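Local coordinates for isochorismatase hydrolase (Alkaliphilus metalliredigens, PDB 3HB7), which is assigned to the isochorismatase family of hydrolases and probably acts as a hydrolase, although its own substrate is not established, at residues W44-E49 with Y90-E95; D52-H57 with K116-D121; D110-L115 with N144-I149. One frame throughout, in Å; residues are numbered along the deposited sequence.

Contact 1. Residues W44-E49 with Y90-E95; sequences WVRGRE and YPQEDE
NH2 of R46 is gripped from two directions by the loop Y90-E95. It donates to OE1 of E95 at 3.3 Å and to the backbone O of Y90 at 3.1 Å. Both partners lie at the edge of the guanidinium, close to its plane. The bond to E95 is nearly straight, and the one to Y90 is more bent, with an N-H...O angle of 146°. NE of R46 completes the grip by reaching OE2 of E95 at 3.3 Å. R46 thus holds E95 side-on, with one nitrogen to each carboxylate oxygen. The two flat groups are only 19° apart, and both oxygens are met on their syn sides. This is a bidentate salt bridge.

R46 reaches out from the last turn of helix 35-47. Its chain bends at the second torsion (chi2 143°) and then runs out to the loop. Q92 lies over one face of the guanidinium, with the amide plane stacked on it. NH1 of R46 and NE2 of Q92 come to 3.2 Å, but both are donors, so this is stacking and not a hydrogen bond.

The loop supplies the frame. Q92 to E95 form a type II' beta turn, closed by the bond from N of E95 to O of Q92 at 2.9 Å. The carboxylate is thereby folded back beside the start of the turn. Q92 N also points at OE1 of E95, but that bond is modelled too short for its length to be trusted. H57 NE2 of strand 53-60 bonds the same oxygen.

The contact lies at the surface of the domain. The positive guanidinium and the donor NH groups around E95 would probably favour its ionised form, and the three bonds would probably fix the rotation of the R46 guanidinium.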
# COMPACT_ATOMS: atom_id res chain seq x y z
N TRP E 44 14.64 51.30 -1.19
CA TRP E 44 13.54 52.21 -1.32
C TRP E 44 13.25 52.91 -0.03
O TRP E 44 13.00 54.08 -0.01
CB TRP E 44 12.31 51.47 -1.70
CG TRP E 44 11.15 52.30 -1.67
CD1 TRP E 44 10.81 53.20 -2.59
CD2 TRP E 44 10.13 52.31 -0.69
NE1 TRP E 44 9.64 53.80 -2.25
CE2 TRP E 44 9.20 53.26 -1.08
CE3 TRP E 44 9.91 51.60 0.48
CZ2 TRP E 44 8.07 53.54 -0.34
CZ3 TRP E 44 8.80 51.87 1.21
CH2 TRP E 44 7.88 52.83 0.80
N VAL E 45 13.22 52.17 1.05
CA VAL E 45 12.98 52.78 2.34
C VAL E 45 14.09 53.72 2.77
O VAL E 45 13.83 54.76 3.32
CB VAL E 45 12.75 51.71 3.42
CG1 VAL E 45 13.21 52.19 4.75
CG2 VAL E 45 11.31 51.37 3.48
N ARG E 46 15.32 53.30 2.58
CA ARG E 46 16.46 54.09 2.98
C ARG E 46 16.48 55.37 2.18
O ARG E 46 16.74 56.45 2.67
CB ARG E 46 17.71 53.28 2.73
CG ARG E 46 18.04 52.34 3.84
CD ARG E 46 18.59 51.05 3.34
NE ARG E 46 19.12 50.28 4.44
CZ ARG E 46 20.02 49.33 4.34
NH1 ARG E 46 20.51 48.99 3.17
NH2 ARG E 46 20.42 48.71 5.41
N GLY E 47 16.13 55.23 0.91
CA GLY E 47 16.01 56.34 0.01
C GLY E 47 14.95 57.31 0.45
O GLY E 47 15.07 58.48 0.21
N ARG E 48 13.92 56.83 1.11
CA ARG E 48 12.76 57.66 1.34
C ARG E 48 13.08 58.85 2.19
O ARG E 48 13.69 58.74 3.23
CB ARG E 48 11.66 56.85 2.03
CG ARG E 48 10.29 57.03 1.46
CD ARG E 48 9.31 56.30 2.31
NE ARG E 48 8.04 57.01 2.44
CZ ARG E 48 7.73 57.77 3.47
NH1 ARG E 48 8.60 57.95 4.45
NH2 ARG E 48 6.57 58.36 3.51
N GLU E 49 12.64 60.01 1.76
CA GLU E 49 12.73 61.17 2.60
C GLU E 49 11.74 60.96 3.68
O GLU E 49 10.71 60.39 3.45
CB GLU E 49 12.37 62.43 1.85
CG GLU E 49 12.80 63.68 2.58
CD GLU E 49 11.64 64.51 3.06
OE1 GLU E 49 10.59 63.94 3.41
OE2 GLU E 49 11.78 65.75 3.08
N TYR E 90 22.48 43.60 5.49
CA TYR E 90 22.97 44.15 6.73
C TYR E 90 22.36 45.47 7.12
O TYR E 90 22.04 46.28 6.29
CB TYR E 90 24.46 44.31 6.65
CG TYR E 90 25.15 43.96 7.91
CD1 TYR E 90 25.62 44.94 8.75
CD2 TYR E 90 25.34 42.67 8.26
CE1 TYR E 90 26.24 44.62 9.88
CE2 TYR E 90 25.96 42.34 9.39
CZ TYR E 90 26.41 43.31 10.20
OH TYR E 90 27.05 42.93 11.33
N PRO E 91 22.18 45.65 8.41
CA PRO E 91 21.54 46.83 8.94
C PRO E 91 22.40 48.04 8.79
O PRO E 91 23.60 47.96 8.79
CB PRO E 91 21.42 46.51 10.42
CG PRO E 91 21.62 45.12 10.52
CD PRO E 91 22.56 44.75 9.48
N GLN E 92 21.78 49.19 8.69
CA GLN E 92 22.53 50.39 8.54
C GLN E 92 22.46 51.27 9.74
O GLN E 92 21.41 51.71 10.12
CB GLN E 92 21.96 51.17 7.37
CG GLN E 92 22.99 51.64 6.42
CD GLN E 92 22.44 51.76 5.05
OE1 GLN E 92 21.62 52.61 4.79
NE2 GLN E 92 22.89 50.91 4.17
N GLU E 93 23.59 51.56 10.36
CA GLU E 93 23.61 52.74 11.16
C GLU E 93 22.57 52.71 12.23
O GLU E 93 22.67 51.97 13.17
CB GLU E 93 23.34 53.95 10.28
N ASP E 94 21.61 53.58 12.06
CA ASP E 94 20.53 53.83 12.98
C ASP E 94 19.48 52.74 13.17
O ASP E 94 18.77 52.74 14.14
CB ASP E 94 19.82 55.11 12.57
CG ASP E 94 19.54 56.00 13.73
OD1 ASP E 94 18.36 56.26 13.98
OD2 ASP E 94 20.50 56.45 14.39
N GLU E 95 19.35 51.85 12.22
CA GLU E 95 18.25 50.93 12.24
C GLU E 95 18.28 49.96 13.42
O GLU E 95 19.28 49.36 13.72
CB GLU E 95 18.22 50.20 10.92
CG GLU E 95 18.47 51.11 9.79
CD GLU E 95 18.64 50.41 8.49
OE1 GLU E 95 19.31 49.39 8.44
OE2 GLU E 95 18.09 50.90 7.51

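Contact 2. Residues D52-H57 with K116-D121; sequences DIHLVH and KEEGID
A Schellman motif ends helix 111-117 and brings E118 and I120 up to the imidazole of H54. G119 is its C-prime residue, with positive phi. Its N bonds to O of K116 at 3.3 Å, and N of I120 reaches back to O of L115. The chain reverses here, and the residues before and after the glycine both turn their side chains to the histidine.

I120 comes over one face of the ring. Its CD1 stands 4.3 Å from the centroid of the H54 ring, 14° off the normal, which makes a CH-pi contact. The methyl is shifted toward the rim and lies closest to CG of H54, at 4.1 Å. E118 approaches obliquely. Its CG is 3.9 Å from CE1 of H54, and its chain bends at the second torsion (chi2 -56°), which carries OE1 to 4.0 Å from the same CE1.

The domain has the alpha/beta fold of the isochorismatase family, built round a parallel sheet. Strand 53-60 lies beside strand 8-13, and strand 122-126 lies on the other side of 8-13. H54 projects from strand 53-60 toward the helix end, and I120 comes from the loop that leads into strand 122-126. I120 also packs on A9 of the middle strand.

The polar end of H54 looks elsewhere. ND1 bonds to the hydroxyl of Y114 of helix 111-117, and NE2 has a weak bond to O of D51. The bond to Y114, with the weaker one to D51, probably sets the rotation of the ring, with one face toward I120. The carboxylate of E118 makes no bond to it, with OE1 4.9 Å from NE2 of H54.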
# COMPACT_ATOMS: atom_id res chain seq x y z
N ASP E 52 8.66 58.01 7.93
CA ASP E 52 7.42 57.27 7.95
C ASP E 52 7.62 55.77 8.11
O ASP E 52 6.82 55.11 8.73
CB ASP E 52 6.59 57.59 6.72
CG ASP E 52 5.89 58.90 6.83
OD1 ASP E 52 6.22 59.67 7.74
OD2 ASP E 52 5.00 59.17 6.02
N ILE E 53 8.68 55.25 7.52
CA ILE E 53 8.95 53.83 7.54
C ILE E 53 10.29 53.41 8.09
O ILE E 53 11.31 53.79 7.59
CB ILE E 53 8.78 53.28 6.16
CG1 ILE E 53 7.34 53.49 5.75
CG2 ILE E 53 9.15 51.85 6.15
CD1 ILE E 53 7.09 53.55 4.30
N HIS E 54 10.25 52.59 9.14
CA HIS E 54 11.45 52.14 9.82
C HIS E 54 11.81 50.73 9.44
O HIS E 54 10.96 49.94 9.16
CB HIS E 54 11.24 52.14 11.31
CG HIS E 54 10.98 53.48 11.90
ND1 HIS E 54 11.37 53.81 13.17
CD2 HIS E 54 10.35 54.57 11.41
CE1 HIS E 54 11.01 55.05 13.44
NE2 HIS E 54 10.38 55.53 12.39
N LEU E 55 13.09 50.43 9.50
CA LEU E 55 13.56 49.09 9.31
C LEU E 55 13.99 48.56 10.65
O LEU E 55 14.72 49.21 11.36
CB LEU E 55 14.77 49.10 8.40
CG LEU E 55 14.57 49.06 6.91
CD1 LEU E 55 15.83 48.57 6.25
CD2 LEU E 55 13.42 48.20 6.57
N VAL E 56 13.52 47.37 11.00
CA VAL E 56 13.89 46.67 12.21
C VAL E 56 14.43 45.32 11.84
O VAL E 56 13.81 44.59 11.14
CB VAL E 56 12.68 46.50 13.09
CG1 VAL E 56 13.06 45.96 14.41
CG2 VAL E 56 11.96 47.75 13.23
N HIS E 57 15.61 44.99 12.31
CA HIS E 57 16.21 43.72 11.96
C HIS E 57 16.20 42.77 13.14
O HIS E 57 16.66 43.09 14.21
CB HIS E 57 17.64 43.89 11.48
CG HIS E 57 17.82 45.00 10.50
ND1 HIS E 57 17.94 44.78 9.15
CD2 HIS E 57 17.91 46.33 10.67
CE1 HIS E 57 18.08 45.93 8.53
NE2 HIS E 57 18.06 46.89 9.43
N LYS E 116 6.06 51.04 20.28
CA LYS E 116 5.28 51.98 21.04
C LYS E 116 5.97 53.34 21.08
O LYS E 116 5.33 54.34 20.96
CB LYS E 116 5.07 51.47 22.45
CG LYS E 116 3.64 51.32 22.87
CD LYS E 116 3.43 50.03 23.67
CE LYS E 116 2.47 50.24 24.83
NZ LYS E 116 2.20 49.03 25.64
N GLU E 117 7.27 53.33 21.25
CA GLU E 117 8.05 54.54 21.35
C GLU E 117 7.93 55.36 20.09
O GLU E 117 7.82 56.55 20.14
CB GLU E 117 9.51 54.22 21.64
CG GLU E 117 9.80 53.89 23.07
CD GLU E 117 11.19 53.40 23.31
OE1 GLU E 117 11.76 53.74 24.34
OE2 GLU E 117 11.74 52.69 22.48
N GLU E 118 7.93 54.70 18.95
CA GLU E 118 7.95 55.36 17.67
C GLU E 118 6.59 55.61 17.09
O GLU E 118 6.46 55.99 15.97
CB GLU E 118 8.78 54.57 16.68
CG GLU E 118 10.15 54.30 17.14
CD GLU E 118 10.89 55.54 17.50
OE1 GLU E 118 10.44 56.61 17.12
OE2 GLU E 118 11.92 55.47 18.16
N GLY E 119 5.55 55.38 17.85
CA GLY E 119 4.21 55.65 17.39
C GLY E 119 3.81 54.91 16.14
O GLY E 119 3.05 55.41 15.35
N ILE E 120 4.36 53.73 15.98
CA ILE E 120 4.12 52.91 14.82
C ILE E 120 2.85 52.14 14.93
O ILE E 120 2.58 51.55 15.94
CB ILE E 120 5.23 51.98 14.64
CG1 ILE E 120 6.48 52.79 14.39
CG2 ILE E 120 4.96 51.08 13.51
CD1 ILE E 120 7.46 52.12 13.61
N ASP E 121 2.04 52.20 13.90
CA ASP E 121 0.78 51.50 13.91
C ASP E 121 0.69 50.27 13.04
O ASP E 121 -0.27 49.56 13.08
CB ASP E 121 -0.39 52.45 13.64
CG ASP E 121 -0.39 53.03 12.24
OD1 ASP E 121 -1.00 54.08 12.05
OD2 ASP E 121 0.19 52.46 11.33

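Contact 3. Residues D110-L115 with N144-I149; sequences DLDLYL and NAYKVI
N144 faces D112, with the amide stacked on the carboxylate and the two planes 17° apart. CG of N144 is 3.9 Å from OD1 of D112. No hydrogen bond joins them across the contact; ND2 of N144 instead makes a weak one to O of D140.

A145 has positive phi and is the C-prime residue of the Schellman motif that ends helix 133-143. The turn sends Y146 back toward helix 111-117. O of N144 lies 4.0 Å above the centre of the Y146 ring. The hydroxyl of Y146 donates to OD1 of D112, which sits at the ring edge, near its plane. The modelled 2.5 Å between OH and OD1 is very short, so the exact length is doubtful. With CG anti to the backbone N (chi1 -173°), the carboxylate of D112 swings out toward the Y146 hydroxyl. L115 adds apolar contact, with CB 3.7 Å from CZ of Y146 and CD2 3.8 Å from CE2 of the same ring. Putting a valine in place of Y146 would probably leave OD1 of D112 without its hydroxyl mate and open a gap beside L115.

K147 begins strand 147-151, whose backbone pairs with strand 122-126. V148 packs on A138 and A141 of helix 133-143, while I149 touches T122 and V124. Y146 thus bridges from the start of this strand to helix 111-117, and L115 rests on A9 of strand 8-13.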
# COMPACT_ATOMS: atom_id res chain seq x y z
N ASP E 110 12.14 43.59 23.44
CA ASP E 110 11.66 44.94 23.56
C ASP E 110 11.05 45.47 22.26
O ASP E 110 10.88 46.63 22.10
CB ASP E 110 12.75 45.83 24.07
CG ASP E 110 13.78 46.13 23.05
OD1 ASP E 110 14.15 47.25 22.92
OD2 ASP E 110 14.21 45.24 22.35
N LEU E 111 10.69 44.59 21.35
CA LEU E 111 10.16 45.00 20.08
C LEU E 111 8.87 45.80 20.21
O LEU E 111 8.73 46.77 19.55
CB LEU E 111 9.94 43.79 19.18
CG LEU E 111 9.20 43.96 17.87
CD1 LEU E 111 9.92 44.86 16.98
CD2 LEU E 111 8.96 42.67 17.14
N ASP E 112 7.96 45.40 21.07
CA ASP E 112 6.75 46.14 21.29
C ASP E 112 7.06 47.51 21.86
O ASP E 112 6.45 48.47 21.47
CB ASP E 112 5.83 45.38 22.22
CG ASP E 112 4.48 46.02 22.36
OD1 ASP E 112 3.88 46.38 21.37
OD2 ASP E 112 4.00 46.15 23.47
N LEU E 113 8.00 47.60 22.78
CA LEU E 113 8.33 48.87 23.35
C LEU E 113 8.87 49.82 22.31
O LEU E 113 8.48 50.93 22.27
CB LEU E 113 9.33 48.74 24.50
CG LEU E 113 9.75 50.07 25.12
CD1 LEU E 113 8.64 50.74 25.82
CD2 LEU E 113 10.88 49.89 26.02
N TYR E 114 9.73 49.35 21.43
CA TYR E 114 10.24 50.19 20.40
C TYR E 114 9.14 50.68 19.49
O TYR E 114 9.12 51.82 19.12
CB TYR E 114 11.27 49.44 19.59
CG TYR E 114 11.72 50.14 18.35
CD1 TYR E 114 12.85 50.92 18.36
CD2 TYR E 114 11.05 50.00 17.18
CE1 TYR E 114 13.28 51.55 17.24
CE2 TYR E 114 11.47 50.62 16.06
CZ TYR E 114 12.59 51.40 16.09
OH TYR E 114 13.02 52.03 14.95
N LEU E 115 8.22 49.81 19.14
CA LEU E 115 7.13 50.17 18.31
C LEU E 115 6.28 51.20 18.99
O LEU E 115 5.82 52.10 18.38
CB LEU E 115 6.29 48.96 18.00
CG LEU E 115 6.59 48.08 16.79
CD1 LEU E 115 7.92 48.27 16.25
CD2 LEU E 115 6.38 46.66 17.10
N ASN E 144 -1.00 42.55 19.86
CA ASN E 144 -0.71 43.84 20.41
C ASN E 144 -1.41 44.98 19.70
O ASN E 144 -1.05 46.10 19.84
CB ASN E 144 0.78 44.09 20.47
CG ASN E 144 1.44 43.35 21.61
OD1 ASN E 144 1.10 43.54 22.75
ND2 ASN E 144 2.38 42.51 21.29
N ALA E 145 -2.40 44.65 18.90
CA ALA E 145 -3.25 45.62 18.24
C ALA E 145 -2.61 46.37 17.09
O ALA E 145 -3.16 47.32 16.62
CB ALA E 145 -3.82 46.56 19.23
N TYR E 146 -1.45 45.95 16.66
CA TYR E 146 -0.84 46.51 15.49
C TYR E 146 -1.58 46.02 14.28
O TYR E 146 -2.25 45.03 14.34
CB TYR E 146 0.62 46.10 15.41
CG TYR E 146 1.42 46.63 16.54
CD1 TYR E 146 1.45 47.97 16.79
CD2 TYR E 146 2.12 45.81 17.36
CE1 TYR E 146 2.16 48.46 17.83
CE2 TYR E 146 2.83 46.31 18.38
CZ TYR E 146 2.84 47.63 18.61
OH TYR E 146 3.53 48.15 19.64
N LYS E 147 -1.43 46.73 13.18
CA LYS E 147 -1.96 46.34 11.91
C LYS E 147 -0.85 45.61 11.24
O LYS E 147 0.26 46.02 11.36
CB LYS E 147 -2.32 47.55 11.09
CG LYS E 147 -3.73 47.98 11.27
CD LYS E 147 -3.84 49.46 11.19
CE LYS E 147 -3.90 49.91 9.78
NZ LYS E 147 -4.63 51.17 9.64
N VAL E 148 -1.15 44.53 10.56
CA VAL E 148 -0.13 43.66 10.01
C VAL E 148 -0.19 43.48 8.52
O VAL E 148 -1.21 43.19 7.99
CB VAL E 148 -0.19 42.27 10.67
CG1 VAL E 148 0.99 41.48 10.33
CG2 VAL E 148 -0.34 42.39 12.13
N ILE E 149 0.94 43.62 7.87
CA ILE E 149 1.04 43.38 6.46
C ILE E 149 2.09 42.33 6.22
O ILE E 149 3.12 42.35 6.82
CB ILE E 149 1.40 44.67 5.70
CG1 ILE E 149 0.19 45.53 5.54
CG2 ILE E 149 1.88 44.40 4.35
CD1 ILE E 149 0.52 46.93 5.30

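After strand 8-13 and helix 29-32, the chain reaches helix 35-47, which opens contact 1, and then strand 53-60, which opens contact 2. Residues 90-95 close the first loop. Residues 110-115 open contact 3, 116-121 close contact 2, and 144-149 close contact 3. Contact 2 therefore crosses both others, while contacts 1 and 3 follow in series and do not touch. V45 packs on I53, and E95 probably bonds H57, joining contact 1 to contact 2. D121 O probably bonds K147 N, where strands 122-126 and 147-151 begin side by side. Contact 1 ties helix 35-47 to the loop before strand 96-100. Contacts 2 and 3 tie helix 111-117 and its end to strand 53-60 and to the entry of strand 147-151.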